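Local coordinates for glycerol dehydrogenase (Bacillus coagulans, PDB 6CSJ), which catalyses the NAD-dependent oxidation of glycerol and related polyols, and in this double mutant has acquired D-lactate dehydrogenase activity, at residues Cys68-Ile73 with Gly104-Ile109; Lys95-Ala100 with Val113-Ala118; Ser119-Thr124 with Ile243-Gly248; Ser128-Glu133 with Phe137-Met142. The protein carries 2 engineered substitutions. All blocks are in the same frame, centred on the assembly; numbering follows the deposited sequence.

Contact 1: Cys68-Ile73 with Gly104-Ile109; sequences CSKPEI and GYYNNI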
loop_
_atom_site.group_PDB
_atom_site.type_symbol
_atom_site.label_atom_id
_atom_site.label_comp_id
_atom_site.label_asym_id
_atom_site.label_seq_id
_atom_site.Cartn_x
_atom_site.Cartn_y
_atom_site.Cartn_z
ATOM N N CYS A 68 1.126 1.928 15.851
ATOM C CA CYS A 68 0.875 3.322 15.506
ATOM C C CYS A 68 -0.364 3.750 16.272
ATOM O O CYS A 68 -1.488 3.667 15.765
ATOM C CB CYS A 68 0.673 3.510 14.000
ATOM S SG CYS A 68 0.392 5.227 13.497
ATOM N N SER A 69 -0.138 4.191 17.509
ATOM C CA SER A 69 -1.192 4.671 18.398
ATOM C C SER A 69 -0.923 6.109 18.803
ATOM O O SER A 69 0.190 6.602 18.629
ATOM C CB SER A 69 -1.263 3.778 19.636
ATOM O OG SER A 69 -0.081 3.919 20.406
ATOM N N LYS A 70 -1.942 6.772 19.347
ATOM C CA LYS A 70 -1.799 8.153 19.828
ATOM C C LYS A 70 -0.796 8.304 20.989
ATOM O O LYS A 70 0.005 9.243 20.976
ATOM C CB LYS A 70 -3.160 8.749 20.211
ATOM C CG LYS A 70 -4.104 8.931 19.030
ATOM C CD LYS A 70 -3.709 10.137 18.194
ATOM C CE LYS A 70 -4.719 10.354 17.089
ATOM N NZ LYS A 70 -4.862 11.771 16.652
ATOM N N PRO A 71 -0.828 7.385 21.986
ATOM C CA PRO A 71 0.198 7.440 23.045
ATOM C C PRO A 71 1.631 7.300 22.536
ATOM O O PRO A 71 2.508 8.074 22.932
ATOM C CB PRO A 71 -0.174 6.263 23.956
ATOM C CG PRO A 71 -1.648 6.117 23.766
ATOM C CD PRO A 71 -1.894 6.423 22.321
ATOM N N GLU A 72 1.857 6.327 21.655
ATOM C CA GLU A 72 3.183 6.109 21.065
ATOM C C GLU A 72 3.600 7.292 20.168
ATOM O O GLU A 72 4.763 7.688 20.185
ATOM C CB GLU A 72 3.225 4.764 20.331
ATOM C CG GLU A 72 4.562 4.380 19.688
ATOM C CD GLU A 72 5.709 4.122 20.665
ATOM O OE1 GLU A 72 5.510 4.161 21.889
ATOM O OE2 GLU A 72 6.838 3.865 20.192
ATOM N N ILE A 73 2.663 7.875 19.425
ATOM C CA ILE A 73 2.944 9.087 18.639
ATOM C C ILE A 73 3.315 10.273 19.536
ATOM O O ILE A 73 4.266 11.003 19.234
ATOM C CB ILE A 73 1.761 9.463 17.702
ATOM C CG1 ILE A 73 1.621 8.425 16.581
ATOM C CG2 ILE A 73 1.941 10.858 17.079
ATOM C CD1 ILE A 73 0.247 8.389 15.936
ATOM N N GLY A 104 5.825 13.867 12.135
ATOM C CA GLY A 104 6.191 15.020 11.316
ATOM C C GLY A 104 5.087 16.047 11.232
ATOM O O GLY A 104 5.350 17.251 11.232
ATOM N N TYR A 105 3.851 15.562 11.157
ATOM C CA TYR A 105 2.659 16.419 11.160
ATOM C C TYR A 105 2.510 17.193 12.480
ATOM O O TYR A 105 2.423 18.425 12.466
ATOM C CB TYR A 105 1.403 15.578 10.874
ATOM C CG TYR A 105 0.102 16.324 11.056
ATOM C CD1 TYR A 105 -0.149 17.510 10.350
ATOM C CD2 TYR A 105 -0.884 15.843 11.916
ATOM C CE1 TYR A 105 -1.332 18.207 10.526
ATOM C CE2 TYR A 105 -2.069 16.537 12.103
ATOM C CZ TYR A 105 -2.287 17.717 11.412
ATOM O OH TYR A 105 -3.461 18.404 11.586
ATOM N N TYR A 106 2.507 16.473 13.599
ATOM C CA TYR A 106 2.346 17.105 14.929
ATOM C C TYR A 106 3.495 18.066 15.307
ATOM O O TYR A 106 3.226 19.174 15.761
ATOM C CB TYR A 106 2.103 16.050 16.038
ATOM C CG TYR A 106 0.748 15.352 15.931
ATOM C CD1 TYR A 106 -0.445 16.068 16.025
ATOM C CD2 TYR A 106 0.662 13.975 15.734
ATOM C CE1 TYR A 106 -1.683 15.434 15.917
ATOM C CE2 TYR A 106 -0.571 13.329 15.624
ATOM C CZ TYR A 106 -1.737 14.070 15.710
ATOM O OH TYR A 106 -2.953 13.440 15.606
ATOM N N ASN A 107 4.750 17.669 15.080
ATOM C CA ASN A 107 5.913 18.545 15.337
ATOM C C ASN A 107 6.202 19.527 14.193
ATOM O O ASN A 107 7.123 20.333 14.314
ATOM C CB ASN A 107 7.185 17.722 15.631
ATOM C CG ASN A 107 7.134 16.992 16.956
ATOM O OD1 ASN A 107 6.086 16.887 17.587
ATOM N ND2 ASN A 107 8.282 16.458 17.379
ATOM N N ASN A 108 5.443 19.466 13.097
ATOM C CA ASN A 108 5.634 20.354 11.938
ATOM C C ASN A 108 7.060 20.308 11.367
ATOM O O ASN A 108 7.689 21.338 11.126
ATOM C CB ASN A 108 5.214 21.788 12.278
ATOM C CG ASN A 108 5.104 22.668 11.047
ATOM O OD1 ASN A 108 4.481 22.291 10.047
ATOM N ND2 ASN A 108 5.733 23.839 11.106
ATOM N N ILE A 109 7.558 19.094 11.153
ATOM C CA ILE A 109 8.877 18.878 10.538
ATOM C C ILE A 109 8.745 17.936 9.326
ATOM O O ILE A 109 7.826 17.095 9.294
ATOM C CB ILE A 109 9.906 18.324 11.557
ATOM C CG1 ILE A 109 9.409 17.035 12.231
ATOM C CG2 ILE A 109 10.232 19.399 12.606
ATOM C CD1 ILE A 109 10.424 16.389 13.146
#
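K70 and I73, in the first turn of helix 70-82, both meet the Y106 ring, which leaves the last turn of helix 94-106; both helices belong to the parallel alpha/beta domain of an iron-containing alcohol dehydrogenase. The two side chains each cross that of Y106 at about a right angle but touch different parts of it. K70 NZ arrives at the hydroxyl edge, near the ring plane, and donates to Y106 OH over 2.7 Å. Its chain bends at chi2 (-76°) on the way, and the same ammonium forms a salt bridge with E139. I73 instead presses CG2 obliquely on the ring, 3.6 Å from Y106 CD2; with CG2 opposite the backbone N, this methyl is the branch directed at the tyrosine. Replacing K70 by methionine would probably leave Y106 OH without its donor and the E139 carboxylate without this cation. Both helix ends are defined by their own bonds: S69 is the N-cap, its OG taking a weak bond from E72 N, while N108 closes helix 94-106 in a Schellman motif. Within segment 104-109, Y105 CD2 lies 4.0 Å above one face of the Y106 ring, over its centre.

Contact 2: Lys95-Ala100 with Val113-Ala118; sequences KTLDTA and VAPTIA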
loop_
_atom_site.group_PDB
_atom_site.type_symbol
_atom_site.label_atom_id
_atom_site.label_comp_id
_atom_site.label_asym_id
_atom_site.label_seq_id
_atom_site.Cartn_x
_atom_site.Cartn_y
_atom_site.Cartn_z
ATOM N N LYS A 95 3.031 0.437 9.907
ATOM C CA LYS A 95 2.808 1.039 11.223
ATOM C C LYS A 95 3.935 2.007 11.613
ATOM O O LYS A 95 3.666 3.111 12.103
ATOM C CB LYS A 95 2.599 -0.038 12.290
ATOM C CG LYS A 95 1.239 -0.740 12.223
ATOM C CD LYS A 95 1.168 -1.822 13.309
ATOM C CE LYS A 95 0.020 -2.811 13.110
ATOM N NZ LYS A 95 -1.312 -2.182 13.317
ATOM N N THR A 96 5.183 1.616 11.365
ATOM C CA THR A 96 6.330 2.507 11.602
ATOM C C THR A 96 6.296 3.748 10.710
ATOM O O THR A 96 6.516 4.860 11.180
ATOM C CB THR A 96 7.678 1.786 11.379
ATOM O OG1 THR A 96 7.749 0.602 12.193
ATOM C CG2 THR A 96 8.842 2.695 11.727
ATOM N N LEU A 97 6.023 3.554 9.429
ATOM C CA LEU A 97 6.022 4.659 8.458
ATOM C C LEU A 97 4.934 5.663 8.795
ATOM O O LEU A 97 5.176 6.862 8.802
ATOM C CB LEU A 97 5.831 4.139 7.017
ATOM C CG LEU A 97 6.857 3.118 6.494
ATOM C CD1 LEU A 97 6.590 2.769 5.045
ATOM C CD2 LEU A 97 8.287 3.614 6.671
ATOM N N ASP A 98 3.743 5.162 9.103
ATOM C CA ASP A 98 2.618 6.021 9.500
ATOM C C ASP A 98 2.888 6.794 10.795
ATOM O O ASP A 98 2.502 7.967 10.917
ATOM C CB ASP A 98 1.317 5.196 9.613
ATOM C CG ASP A 98 0.778 4.733 8.242
ATOM O OD1 ASP A 98 1.388 5.045 7.191
ATOM O OD2 ASP A 98 -0.276 4.064 8.233
ATOM N N THR A 99 3.560 6.147 11.743
ATOM C CA THR A 99 3.970 6.801 12.990
ATOM C C THR A 99 4.897 7.981 12.695
ATOM O O THR A 99 4.708 9.069 13.235
ATOM C CB THR A 99 4.630 5.785 13.955
ATOM O OG1 THR A 99 3.689 4.763 14.281
ATOM C CG2 THR A 99 5.112 6.440 15.228
ATOM N N ALA A 100 5.875 7.767 11.821
ATOM C CA ALA A 100 6.777 8.840 11.404
ATOM C C ALA A 100 6.035 10.000 10.720
ATOM O O ALA A 100 6.357 11.163 10.949
ATOM C CB ALA A 100 7.862 8.294 10.491
ATOM N N VAL A 113 10.107 8.490 4.740
ATOM C CA VAL A 113 9.641 7.126 4.966
ATOM C C VAL A 113 10.504 6.205 4.127
ATOM O O VAL A 113 10.765 6.482 2.957
ATOM C CB VAL A 113 8.122 6.941 4.695
ATOM C CG1 VAL A 113 7.316 7.818 5.649
ATOM C CG2 VAL A 113 7.732 7.262 3.263
ATOM N N ALA A 114 10.978 5.132 4.758
ATOM C CA ALA A 114 11.876 4.177 4.140
ATOM C C ALA A 114 11.357 2.769 4.407
ATOM O O ALA A 114 11.770 2.137 5.370
ATOM C CB ALA A 114 13.289 4.363 4.678
ATOM N N PRO A 115 10.435 2.276 3.555
ATOM C CA PRO A 115 9.892 0.933 3.763
ATOM C C PRO A 115 10.964 -0.132 3.597
ATOM O O PRO A 115 11.856 0.018 2.757
ATOM C CB PRO A 115 8.826 0.781 2.672
ATOM C CG PRO A 115 8.594 2.143 2.131
ATOM C CD PRO A 115 9.854 2.922 2.364
ATOM N N THR A 116 10.883 -1.165 4.424
ATOM C CA THR A 116 11.733 -2.338 4.311
ATOM C C THR A 116 11.044 -3.470 3.538
ATOM O O THR A 116 11.621 -4.555 3.373
ATOM C CB THR A 116 12.129 -2.848 5.708
ATOM O OG1 THR A 116 10.946 -3.086 6.470
ATOM C CG2 THR A 116 12.976 -1.823 6.419
ATOM N N ILE A 117 9.811 -3.218 3.091
ATOM C CA ILE A 117 9.028 -4.146 2.262
ATOM C C ILE A 117 8.265 -3.309 1.240
ATOM O O ILE A 117 8.097 -2.096 1.426
ATOM C CB ILE A 117 8.032 -4.978 3.109
ATOM C CG1 ILE A 117 6.895 -4.078 3.672
ATOM C CG2 ILE A 117 8.781 -5.751 4.197
ATOM C CD1 ILE A 117 6.079 -4.675 4.804
ATOM N N ALA A 118 7.806 -3.951 0.174
ATOM C CA ALA A 118 7.051 -3.277 -0.890
ATOM C C ALA A 118 5.761 -4.061 -1.133
ATOM O O ALA A 118 5.542 -4.619 -2.205
ATOM C CB ALA A 118 7.885 -3.164 -2.145
#
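K95 O is gripped twice, by T99 N at 3.1 Å and by T99 OG1 at 2.7 Å, in the helical turn that carries L97 against V113 and P115. The two donors reach the carbonyl from opposite faces of its plane, the hydroxyl tilted 29° out of it, so the threonine OH is satisfied within its own helix. Across the contact the packing is apolar and rests on the fork of L97. Its CD1 meets the proline ring, 3.6 Å from P115 CG, whereas CD2 lies 3.9 Å from V113 CB and 3.6 Å from A114 N. A chi1 of -58°, with CG opposite the carbonyl carbon, aims this fork at the strand, and the leucine crosses both V113 and P115 at about a right angle. The helix and strand are the second and third elements of a beta-alpha-beta crossover (strand 87-92, helix 94-106, strand 111-115). Their short axes run antiparallel, at 179°, and approach to 8.4 Å, as expected of a helix laid on a parallel sheet. An alanine at L97 is likely to open a gap over P115 and V113, since both methyls that touch them would be lost. On other sides of the helix, D98 accepts from hairpin strand 127-131, at O from S128 OG and at OD2 from V129 N, while K95 NZ forms a salt bridge with E67 and a cation-pi contact with Y131.

Contact 3: Ser119-Thr124 with Ile243-Gly248; sequences STNAPT and IGSESG. Engineered in segment 119-124: N121 (natural residue Asp). Engineered in segment 243-248: S245 (natural residue Phe).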
loop_
_atom_site.group_PDB
_atom_site.type_symbol
_atom_site.label_atom_id
_atom_site.label_comp_id
_atom_site.label_asym_id
_atom_site.label_seq_id
_atom_site.Cartn_x
_atom_site.Cartn_y
_atom_site.Cartn_z
ATOM N N SER A 119 4.914 -4.061 -0.100
ATOM C CA SER A 119 3.704 -4.881 -0.024
ATOM C C SER A 119 2.381 -4.109 -0.123
ATOM O O SER A 119 1.321 -4.729 -0.221
ATOM C CB SER A 119 3.718 -5.653 1.305
ATOM O OG SER A 119 3.737 -4.745 2.395
ATOM N N THR A 120 2.423 -2.782 -0.038
ATOM C CA THR A 120 1.213 -1.975 -0.221
ATOM C C THR A 120 1.590 -0.661 -0.907
ATOM O O THR A 120 2.772 -0.317 -1.014
ATOM C CB THR A 120 0.469 -1.653 1.118
ATOM O OG1 THR A 120 1.095 -0.536 1.801
ATOM C CG2 THR A 120 0.403 -2.867 2.092
ATOM N N ASN A 121 0.573 0.075 -1.345
ATOM C CA ASN A 121 0.773 1.410 -1.909
ATOM C C ASN A 121 0.575 2.554 -0.883
ATOM O O ASN A 121 0.461 3.716 -1.265
ATOM C CB ASN A 121 -0.102 1.601 -3.158
ATOM C CG ASN A 121 -1.594 1.498 -2.869
ATOM O OD1 ASN A 121 -2.023 1.516 -1.726
ATOM N ND2 ASN A 121 -2.384 1.382 -3.923
ATOM N N ALA A 122 0.585 2.226 0.407
ATOM C CA ALA A 122 0.437 3.239 1.485
ATOM C C ALA A 122 1.605 4.233 1.668
ATOM O O ALA A 122 1.351 5.385 1.993
ATOM C CB ALA A 122 0.147 2.543 2.815
ATOM N N PRO A 123 2.879 3.791 1.470
ATOM C CA PRO A 123 4.027 4.635 1.826
ATOM C C PRO A 123 4.036 6.063 1.294
ATOM O O PRO A 123 4.364 6.985 2.048
ATOM C CB PRO A 123 5.201 3.860 1.266
ATOM C CG PRO A 123 4.795 2.453 1.480
ATOM C CD PRO A 123 3.335 2.425 1.128
ATOM N N THR A 124 3.658 6.258 0.037
ATOM C CA THR A 124 3.666 7.596 -0.564
ATOM C C THR A 124 2.495 8.474 -0.128
ATOM O O THR A 124 2.503 9.672 -0.419
ATOM C CB THR A 124 3.595 7.515 -2.106
ATOM O OG1 THR A 124 2.433 6.750 -2.489
ATOM C CG2 THR A 124 4.848 6.865 -2.666
ATOM N N ILE A 243 0.606 6.971 -6.331
ATOM C CA ILE A 243 0.051 8.167 -6.990
ATOM C C ILE A 243 -1.232 7.786 -7.746
ATOM O O ILE A 243 -2.225 8.522 -7.719
ATOM C CB ILE A 243 1.054 8.852 -7.963
ATOM C CG1 ILE A 243 2.401 9.160 -7.277
ATOM C CG2 ILE A 243 0.457 10.129 -8.549
ATOM C CD1 ILE A 243 2.304 9.783 -5.899
ATOM N N GLY A 244 -1.206 6.626 -8.401
ATOM C CA GLY A 244 -2.344 6.134 -9.160
ATOM C C GLY A 244 -3.607 5.978 -8.338
ATOM O O GLY A 244 -4.680 6.363 -8.793
ATOM N N SER A 245 -3.498 5.414 -7.136
ATOM C CA SER A 245 -4.690 5.204 -6.320
ATOM C C SER A 245 -5.098 6.470 -5.562
ATOM O O SER A 245 -6.271 6.839 -5.584
ATOM C CB SER A 245 -4.552 3.993 -5.397
ATOM O OG SER A 245 -3.416 4.112 -4.589
ATOM N N GLU A 246 -4.149 7.149 -4.929
ATOM C CA GLU A 246 -4.466 8.364 -4.174
ATOM C C GLU A 246 -4.938 9.524 -5.059
ATOM O O GLU A 246 -5.854 10.235 -4.668
ATOM C CB GLU A 246 -3.277 8.813 -3.304
ATOM C CG GLU A 246 -3.621 9.936 -2.328
ATOM C CD GLU A 246 -2.408 10.468 -1.577
ATOM O OE1 GLU A 246 -1.422 10.890 -2.230
ATOM O OE2 GLU A 246 -2.450 10.486 -0.323
ATOM N N SER A 247 -4.307 9.735 -6.213
ATOM C CA SER A 247 -4.704 10.811 -7.139
ATOM C C SER A 247 -5.560 10.345 -8.332
ATOM O O SER A 247 -5.985 11.180 -9.146
ATOM C CB SER A 247 -3.474 11.582 -7.641
ATOM O OG SER A 247 -2.794 12.236 -6.571
ATOM N N GLY A 248 -5.810 9.033 -8.441
ATOM C CA GLY A 248 -6.686 8.484 -9.493
ATOM C C GLY A 248 -8.014 7.926 -9.006
ATOM O O GLY A 248 -8.966 7.876 -9.774
HETATM O O HOH W 1 -0.045 8.298 -2.659
#
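N121 CA and S245 CA stand 8.0 Å apart, and T124 CA and I243 CA 7.4 Å, so the loop 119-124 passes helix 228-248 at side-chain distance. Both N121 (aspartate in the natural sequence) and S245 (naturally phenylalanine) are engineered, and their side chains meet: N121 ND2 lies 3.0 Å from S245 OG. The angle is too poor for a hydrogen bond, and each group is held elsewhere, N121 ND2 by S241 OG and S245 OG by S241 O. Both take the crowded position between the backbone N and the carbonyl carbon, N121 with chi1 62° and S245 with 56°, which points the amide nitrogen and the hydroxyl oxygen at each other. The natural part of the contact is bridged by water. One water is hydrogen-bonded to T124 OG1 (2.9 Å) and donates a weak bond of 3.0 Å to E246 OE1; the same carboxylate is fixed by N146 through OE1 and by A126 N through OE2. The loop itself is shaped by an ST turn, in which T120 OG1 accepts from A122 N at 3.1 Å with an N-H...O angle of 162°. The contact joins a loop following a strand of the nucleotide-binding domain to a helix of the helical domain, placing the two engineered residues probably at the cleft between the domains, where members of this family carry the active site.

Contact 4: Ser128-Glu133 with Phe137-Met142; sequences SVIYKE and FEEYLM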
loop_
_atom_site.group_PDB
_atom_site.type_symbol
_atom_site.label_atom_id
_atom_site.label_comp_id
_atom_site.label_asym_id
_atom_site.label_seq_id
_atom_site.Cartn_x
_atom_site.Cartn_y
_atom_site.Cartn_z
ATOM N N SER A 128 -2.093 8.441 7.773
ATOM C CA SER A 128 -1.638 7.553 8.841
ATOM C C SER A 128 -2.838 6.791 9.380
ATOM O O SER A 128 -3.844 7.397 9.733
ATOM C CB SER A 128 -0.975 8.346 9.972
ATOM O OG SER A 128 0.109 9.113 9.496
ATOM N N VAL A 129 -2.737 5.470 9.434
ATOM C CA VAL A 129 -3.798 4.658 10.017
ATOM C C VAL A 129 -3.447 4.506 11.490
ATOM O O VAL A 129 -2.406 3.940 11.821
ATOM C CB VAL A 129 -3.932 3.284 9.321
ATOM C CG1 VAL A 129 -5.115 2.515 9.894
ATOM C CG2 VAL A 129 -4.095 3.454 7.813
ATOM N N ILE A 130 -4.304 5.044 12.356
ATOM C CA ILE A 130 -4.089 5.052 13.803
ATOM C C ILE A 130 -4.888 3.933 14.460
ATOM O O ILE A 130 -6.055 3.729 14.136
ATOM C CB ILE A 130 -4.519 6.402 14.430
ATOM C CG1 ILE A 130 -3.924 7.613 13.671
ATOM C CG2 ILE A 130 -4.208 6.427 15.930
ATOM C CD1 ILE A 130 -2.417 7.724 13.729
ATOM N N TYR A 131 -4.243 3.221 15.382
ATOM C CA TYR A 131 -4.858 2.130 16.141
ATOM C C TYR A 131 -4.861 2.467 17.624
ATOM O O TYR A 131 -4.055 3.268 18.088
ATOM C CB TYR A 131 -4.073 0.835 15.919
ATOM C CG TYR A 131 -4.060 0.385 14.480
ATOM C CD1 TYR A 131 -3.178 0.958 13.555
ATOM C CD2 TYR A 131 -4.945 -0.591 14.026
ATOM C CE1 TYR A 131 -3.178 0.565 12.230
ATOM C CE2 TYR A 131 -4.951 -0.992 12.696
ATOM C CZ TYR A 131 -4.073 -0.412 11.812
ATOM O OH TYR A 131 -4.082 -0.813 10.511
ATOM N N LYS A 132 -5.776 1.860 18.368
ATOM C CA LYS A 132 -5.699 1.841 19.832
ATOM C C LYS A 132 -4.496 0.989 20.238
ATOM O O LYS A 132 -4.005 0.185 19.443
ATOM C CB LYS A 132 -6.971 1.250 20.437
ATOM C CG LYS A 132 -8.233 2.070 20.251
ATOM C CD LYS A 132 -9.440 1.390 20.894
ATOM C CE LYS A 132 -10.469 2.396 21.476
ATOM N NZ LYS A 132 -10.970 3.461 20.546
ATOM N N GLU A 133 -4.056 1.133 21.483
ATOM C CA GLU A 133 -2.890 0.387 21.986
ATOM C C GLU A 133 -3.099 -1.129 21.964
ATOM O O GLU A 133 -2.133 -1.871 21.827
ATOM C CB GLU A 133 -2.514 0.831 23.401
ATOM C CG GLU A 133 -2.104 2.289 23.508
ATOM C CD GLU A 133 -1.856 2.725 24.935
ATOM O OE1 GLU A 133 -2.837 2.856 25.700
ATOM O OE2 GLU A 133 -0.680 2.963 25.281
ATOM N N PHE A 137 -8.580 -0.830 15.232
ATOM C CA PHE A 137 -8.620 0.391 14.422
ATOM C C PHE A 137 -9.223 1.551 15.195
ATOM O O PHE A 137 -10.283 1.387 15.785
ATOM C CB PHE A 137 -9.406 0.144 13.113
ATOM C CG PHE A 137 -9.707 1.407 12.342
ATOM C CD1 PHE A 137 -8.751 1.982 11.493
ATOM C CD2 PHE A 137 -10.948 2.047 12.484
ATOM C CE1 PHE A 137 -9.032 3.142 10.803
ATOM C CE2 PHE A 137 -11.218 3.223 11.797
ATOM C CZ PHE A 137 -10.269 3.765 10.946
ATOM N N GLU A 138 -8.556 2.704 15.194
ATOM C CA GLU A 138 -9.123 3.908 15.823
ATOM C C GLU A 138 -9.581 4.900 14.767
ATOM O O GLU A 138 -10.763 5.183 14.686
ATOM C CB GLU A 138 -8.159 4.571 16.814
ATOM C CG GLU A 138 -8.753 5.761 17.528
ATOM C CD GLU A 138 -7.819 6.393 18.551
ATOM O OE1 GLU A 138 -6.689 5.916 18.880
ATOM O OE2 GLU A 138 -8.245 7.443 19.042
ATOM N N GLU A 139 -8.661 5.442 13.972
ATOM C CA GLU A 139 -9.041 6.431 12.953
ATOM C C GLU A 139 -8.082 6.562 11.766
ATOM O O GLU A 139 -6.922 6.146 11.838
ATOM C CB GLU A 139 -9.237 7.804 13.589
ATOM C CG GLU A 139 -8.012 8.356 14.325
ATOM C CD GLU A 139 -8.018 9.839 14.528
ATOM O OE1 GLU A 139 -8.512 10.534 13.649
ATOM O OE2 GLU A 139 -7.513 10.363 15.552
ATOM N N TYR A 140 -8.594 7.150 10.687
ATOM C CA TYR A 140 -7.786 7.581 9.549
ATOM C C TYR A 140 -7.356 9.024 9.772
ATOM O O TYR A 140 -8.182 9.916 9.766
ATOM C CB TYR A 140 -8.578 7.469 8.230
ATOM C CG TYR A 140 -8.891 6.045 7.828
ATOM C CD1 TYR A 140 -7.863 5.135 7.595
ATOM C CD2 TYR A 140 -10.214 5.601 7.673
ATOM C CE1 TYR A 140 -8.131 3.819 7.230
ATOM C CE2 TYR A 140 -10.490 4.284 7.311
ATOM C CZ TYR A 140 -9.438 3.404 7.094
ATOM O OH TYR A 140 -9.667 2.101 6.742
ATOM N N LEU A 141 -6.060 9.247 9.959
ATOM C CA LEU A 141 -5.505 10.596 10.085
ATOM C C LEU A 141 -5.045 11.077 8.697
ATOM O O LEU A 141 -4.042 10.603 8.179
ATOM C CB LEU A 141 -4.357 10.604 11.090
ATOM C CG LEU A 141 -3.614 11.926 11.343
ATOM C CD1 LEU A 141 -4.553 13.032 11.797
ATOM C CD2 LEU A 141 -2.454 11.742 12.322
ATOM N N MET A 142 -5.798 12.019 8.123
ATOM C CA MET A 142 -5.513 12.623 6.824
ATOM C C MET A 142 -4.463 13.689 7.049
ATOM O O MET A 142 -4.661 14.569 7.871
ATOM C CB MET A 142 -6.754 13.294 6.201
ATOM C CG MET A 142 -8.045 12.498 6.242
ATOM S SD MET A 142 -8.036 10.996 5.249
ATOM C CE MET A 142 -9.709 10.431 5.512
#
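I130 and E139 face each other in the middle of an antiparallel beta hairpin, where the backbone is densely bonded. I130 N donates to E139 O over 2.9 Å at 163°, nearly in line with the carbonyl, and S128 and L141 exchange two more bonds as the next hydrogen-bonded pair. I130 O accepts twice, from E138 N at 2.9 Å and E139 N at 3.1 Å, both tilted out of its plane; this is a classic beta bulge, and it shifts the register by one residue before Y131 pairs with F137. The face of S128 and I130, both buried, turns toward helices 70-82 and 94-106, and here I130 CG1 lies 4.0 Å from L141 CB. The V129 side is more open to solvent: V129 forks between two exposed rings, CG1 touching the edge of F137, 4.0 Å from CD1, and CG2 the edge of Y140, 4.1 Å from CE1. The rings also meet each other, F137 CE1 standing 3.6 Å above the centre of one Y140 face. Toward the turn, E138, extended with CG anti to its N (chi1 -177°), packs its CB against I130 O, but its OE2 stays 5.1 Å from K132 NZ, too far for a salt bridge. The chemistry implies a hairpin held by backbone hydrogen bonds and by aliphatic and aromatic packing; the opposite charges of K132 and E138 probably add little.

How the contacts relate
From the N terminus, contact 1 opens at 68-73 and contact 2 at 95-100 before contact 1 closes at 104-109 and contact 2 at 113-118, so these two loops cross, and they share helix 94-106. Contact 3 then opens at 119-124 and closes only at 243-248, a loop of over a hundred residues that brings a helix of the other domain back to the first. Contact 4, a short hairpin, is nested inside it. Beyond sequence, contact 4 lies against contact 1 through a probable hydrogen bond between C68 O and Y131 N, while contact 2 touches contact 3 where L97 and P115 meet P123. Helix 94-106 of contact 2 also bonds to strand 127-131 of contact 4.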